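Local coordinates for protein SdbC (Legionella pneumophila subsp. pneumophila, PDB 4KSN) that is an effector protein of unknown molecular function, represented here by its C-terminal domain, a small antiparallel sheet that continues into a neighbouring subunit, at residues A[13-17]-A[29-33]. The protein carries 1 engineered substitution. Sequence-based numbering, arbitrary orientation.
Sequences DLYLL and FICKY
With SG of Cys31 turned beside its own backbone N (chi1 -52°) and CG of Leu17 likewise beside its N (chi1 -73°), the two side chains converge on the sheet face they share with Tyr15 and Phe29. The sulfur lies 3.7 Å from Leu17 CG and also touches CB and CD1, so the leucine meets it at its branch point. Tyr15 approaches the Cys31 side chain through CB, 4.4 Å from Cys31 CB; its ring runs back in the direction of Asp13, which places CE1 3.8 Å from Tyr33 CB, the two side chains crossing at a slant.

In the antiparallel ladder, Tyr15 and Cys31 form a hydrogen-bonded pair: Tyr15 N reaches Cys31 O at 2.8 Å, in the carbonyl plane, and the return bond from Cys31 N is weak. In the next hydrogen-bonded pair, Leu17 N points almost straight at Phe29 O (3.0 Å, 175° at the hydrogen), and Phe29 N answers to Leu17 O. Between them, Leu16 and Ile30 form a non-hydrogen-bonded pair on the reverse face, where Ile30 CD1 reaches across to 3.6 Å from Tyr15 O.

Toward Asp13 and Tyr33 direct pairing gives way to a water, which donates to Asp13 O (2.7 Å) and accepts from Tyr33 N; it sits in plane at the edge of the Tyr15 ring.

These segments belong to the hairpin of strands 10-20 and 26-33. Strand 62-71 flanks 10-20, while 26-33, outermost within the chain, carries the sheet into the second subunit, where Cys31 packs on Cys31 of that subunit and Tyr33 OH hydrogen-bonds to its Glu27. Backbone bonds, one of them weak, thus fix the register, Cys31 and Leu17 add apolar packing on one face, and a single water bridges the strands where direct pairing stops.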
ATOM      1  N   ASP A  13      10.267  -0.425  -6.155  1.00 32.16           N
ATOM      2  CA  ASP A  13      11.007   0.450  -7.047  1.00 31.74           C
ATOM      3  C   ASP A  13      12.123   1.057  -6.216  1.00 29.81           C
ATOM      4  O   ASP A  13      11.954   1.270  -5.006  1.00 30.77           O
ATOM      5  CB  ASP A  13      10.175   1.599  -7.529  1.00 34.87           C
ATOM      6  CG  ASP A  13       8.934   1.140  -8.255  1.00 39.65           C
ATOM      7  OD1 ASP A  13       9.056   0.227  -9.081  1.00 41.57           O
ATOM      8  OD2 ASP A  13       7.870   1.718  -7.973  1.00 46.23           O
ATOM      9  N   LEU A  14      13.202   1.396  -6.894  1.00 27.97           N
ATOM     10  CA  LEU A  14      14.314   2.155  -6.317  1.00 26.67           C
ATOM     11  C   LEU A  14      14.658   3.221  -7.329  1.00 26.31           C
ATOM     12  O   LEU A  14      14.190   3.137  -8.500  1.00 25.92           O
ATOM     13  CB  LEU A  14      15.491   1.196  -6.158  1.00 27.09           C
ATOM     14  CG  LEU A  14      15.362   0.153  -5.072  1.00 29.04           C
ATOM     15  CD1 LEU A  14      16.583  -0.717  -5.091  1.00 29.94           C
ATOM     16  CD2 LEU A  14      15.139   0.808  -3.716  1.00 29.20           C
ATOM     17  N   TYR A  15      15.360   4.266  -6.902  1.00 27.27           N
ATOM     18  CA  TYR A  15      15.642   5.369  -7.778  1.00 27.16           C
ATOM     19  C   TYR A  15      17.138   5.710  -7.656  1.00 29.85           C
ATOM     20  O   TYR A  15      17.660   5.797  -6.546  1.00 29.09           O
ATOM     21  CB  TYR A  15      14.772   6.577  -7.406  1.00 27.55           C
ATOM     22  CG  TYR A  15      13.347   6.353  -7.659  1.00 28.54           C
ATOM     23  CD1 TYR A  15      12.514   5.735  -6.692  1.00 30.77           C
ATOM     24  CD2 TYR A  15      12.810   6.615  -8.897  1.00 31.80           C
ATOM     25  CE1 TYR A  15      11.238   5.437  -6.969  1.00 32.81           C
ATOM     26  CE2 TYR A  15      11.495   6.296  -9.172  1.00 30.81           C
ATOM     27  CZ  TYR A  15      10.721   5.755  -8.202  1.00 33.65           C
ATOM     28  OH  TYR A  15       9.431   5.463  -8.460  1.00 33.23           O
ATOM     29  N   LEU A  16      17.781   5.919  -8.793  1.00 27.99           N
ATOM     30  CA  LEU A  16      19.120   6.445  -8.868  1.00 27.92           C
ATOM     31  C   LEU A  16      19.009   7.927  -9.112  1.00 28.06           C
ATOM     32  O   LEU A  16      18.423   8.348 -10.126  1.00 29.59           O
ATOM     33  CB  LEU A  16      19.836   5.775 -10.030  1.00 32.40           C
ATOM     34  CG  LEU A  16      21.302   6.080 -10.231  1.00 33.70           C
ATOM     35  CD1 LEU A  16      22.178   5.675  -9.040  1.00 36.66           C
ATOM     36  CD2 LEU A  16      21.768   5.342 -11.471  1.00 38.53           C
ATOM     37  N   LEU A  17      19.496   8.693  -8.154  1.00 25.67           N
ATOM     38  CA  LEU A  17      19.311  10.100  -8.103  1.00 27.82           C
ATOM     39  C   LEU A  17      20.708  10.712  -8.215  1.00 28.26           C
ATOM     40  O   LEU A  17      21.601  10.362  -7.473  1.00 28.92           O
ATOM     41  CB  LEU A  17      18.677  10.576  -6.797  1.00 31.71           C
ATOM     42  CG  LEU A  17      17.185  10.315  -6.508  1.00 36.53           C
ATOM     43  CD1 LEU A  17      16.791  11.234  -5.343  1.00 35.35           C
ATOM     44  CD2 LEU A  17      16.212  10.447  -7.716  1.00 38.87           C
ATOM     45  N   PHE A  29      23.100   8.818  -5.443  1.00 29.06           N
ATOM     46  CA  PHE A  29      22.470   8.125  -4.324  1.00 26.75           C
ATOM     47  C   PHE A  29      21.596   7.036  -4.940  1.00 26.56           C
ATOM     48  O   PHE A  29      21.054   7.220  -6.045  1.00 27.57           O
ATOM     49  CB  PHE A  29      21.553   9.063  -3.581  1.00 27.62           C
ATOM     50  CG  PHE A  29      22.231  10.126  -2.745  1.00 27.52           C
ATOM     51  CD1 PHE A  29      22.550  11.355  -3.276  1.00 28.89           C
ATOM     52  CD2 PHE A  29      22.440   9.924  -1.402  1.00 28.16           C
ATOM     53  CE1 PHE A  29      23.150  12.304  -2.506  1.00 29.17           C
ATOM     54  CE2 PHE A  29      22.996  10.894  -0.607  1.00 32.42           C
ATOM     55  CZ  PHE A  29      23.382  12.096  -1.170  1.00 30.91           C
ATOM     56  N   ILE A  30      21.474   5.924  -4.235  1.00 25.95           N
ATOM     57  CA  ILE A  30      20.476   4.883  -4.579  1.00 26.41           C
ATOM     58  C   ILE A  30      19.426   4.931  -3.467  1.00 26.22           C
ATOM     59  O   ILE A  30      19.782   4.939  -2.306  1.00 25.19           O
ATOM     60  CB  ILE A  30      21.129   3.496  -4.790  1.00 30.44           C
ATOM     61  CG1 ILE A  30      20.077   2.436  -5.103  1.00 31.37           C
ATOM     62  CG2 ILE A  30      21.943   3.006  -3.641  1.00 32.89           C
ATOM     63  CD1 ILE A  30      19.435   2.710  -6.450  1.00 33.80           C
ATOM     64  N   CYS A  31      18.139   5.051  -3.868  1.00 25.59           N
ATOM     65  CA  CYS A  31      17.116   5.629  -3.036  1.00 26.32           C
ATOM     66  C   CYS A  31      15.824   4.784  -3.066  1.00 27.22           C
ATOM     67  O   CYS A  31      15.418   4.261  -4.123  1.00 27.99           O
ATOM     68  CB  CYS A  31      16.718   6.999  -3.538  1.00 25.64           C
ATOM     69  SG  CYS A  31      18.188   8.074  -3.757  1.00 29.66           S
ATOM     70  N   LYS A  32      15.177   4.740  -1.921  1.00 27.99           N
ATOM     71  CA  LYS A  32      13.785   4.310  -1.792  1.00 29.40           C
ATOM     72  C   LYS A  32      12.923   5.559  -1.549  1.00 28.61           C
ATOM     73  O   LYS A  32      13.103   6.285  -0.579  1.00 27.26           O
ATOM     74  CB  LYS A  32      13.698   3.322  -0.655  1.00 32.24           C
ATOM     75  CG  LYS A  32      12.297   2.962  -0.177  1.00 37.91           C
ATOM     76  CD  LYS A  32      11.589   2.085  -1.174  1.00 40.22           C
ATOM     77  CE  LYS A  32      10.281   1.523  -0.622  1.00 42.97           C
ATOM     78  NZ  LYS A  32       9.216   2.573  -0.685  1.00 43.92           N
ATOM     79  N   TYR A  33      11.951   5.741  -2.417  1.00 27.22           N
ATOM     80  CA  TYR A  33      10.976   6.788  -2.288  1.00 27.62           C
ATOM     81  C   TYR A  33      10.006   6.576  -1.146  1.00 30.68           C
ATOM     82  O   TYR A  33       9.496   5.441  -0.914  1.00 28.97           O
ATOM     83  CB  TYR A  33      10.268   6.984  -3.632  1.00 30.05           C
ATOM     84  CG  TYR A  33       9.196   8.048  -3.639  1.00 30.34           C
ATOM     85  CD1 TYR A  33       9.494   9.359  -3.265  1.00 30.10           C
ATOM     86  CD2 TYR A  33       7.909   7.775  -4.060  1.00 32.82           C
ATOM     87  CE1 TYR A  33       8.548  10.345  -3.306  1.00 30.66           C
ATOM     88  CE2 TYR A  33       6.916   8.762  -4.103  1.00 33.27           C
ATOM     89  CZ  TYR A  33       7.223  10.025  -3.681  1.00 33.96           C
ATOM     90  OH  TYR A  33       6.301  11.041  -3.744  1.00 34.09           O
TER
HETATM   91  O   HOH W   1      10.934   3.656  -4.136  1.00 32.65           O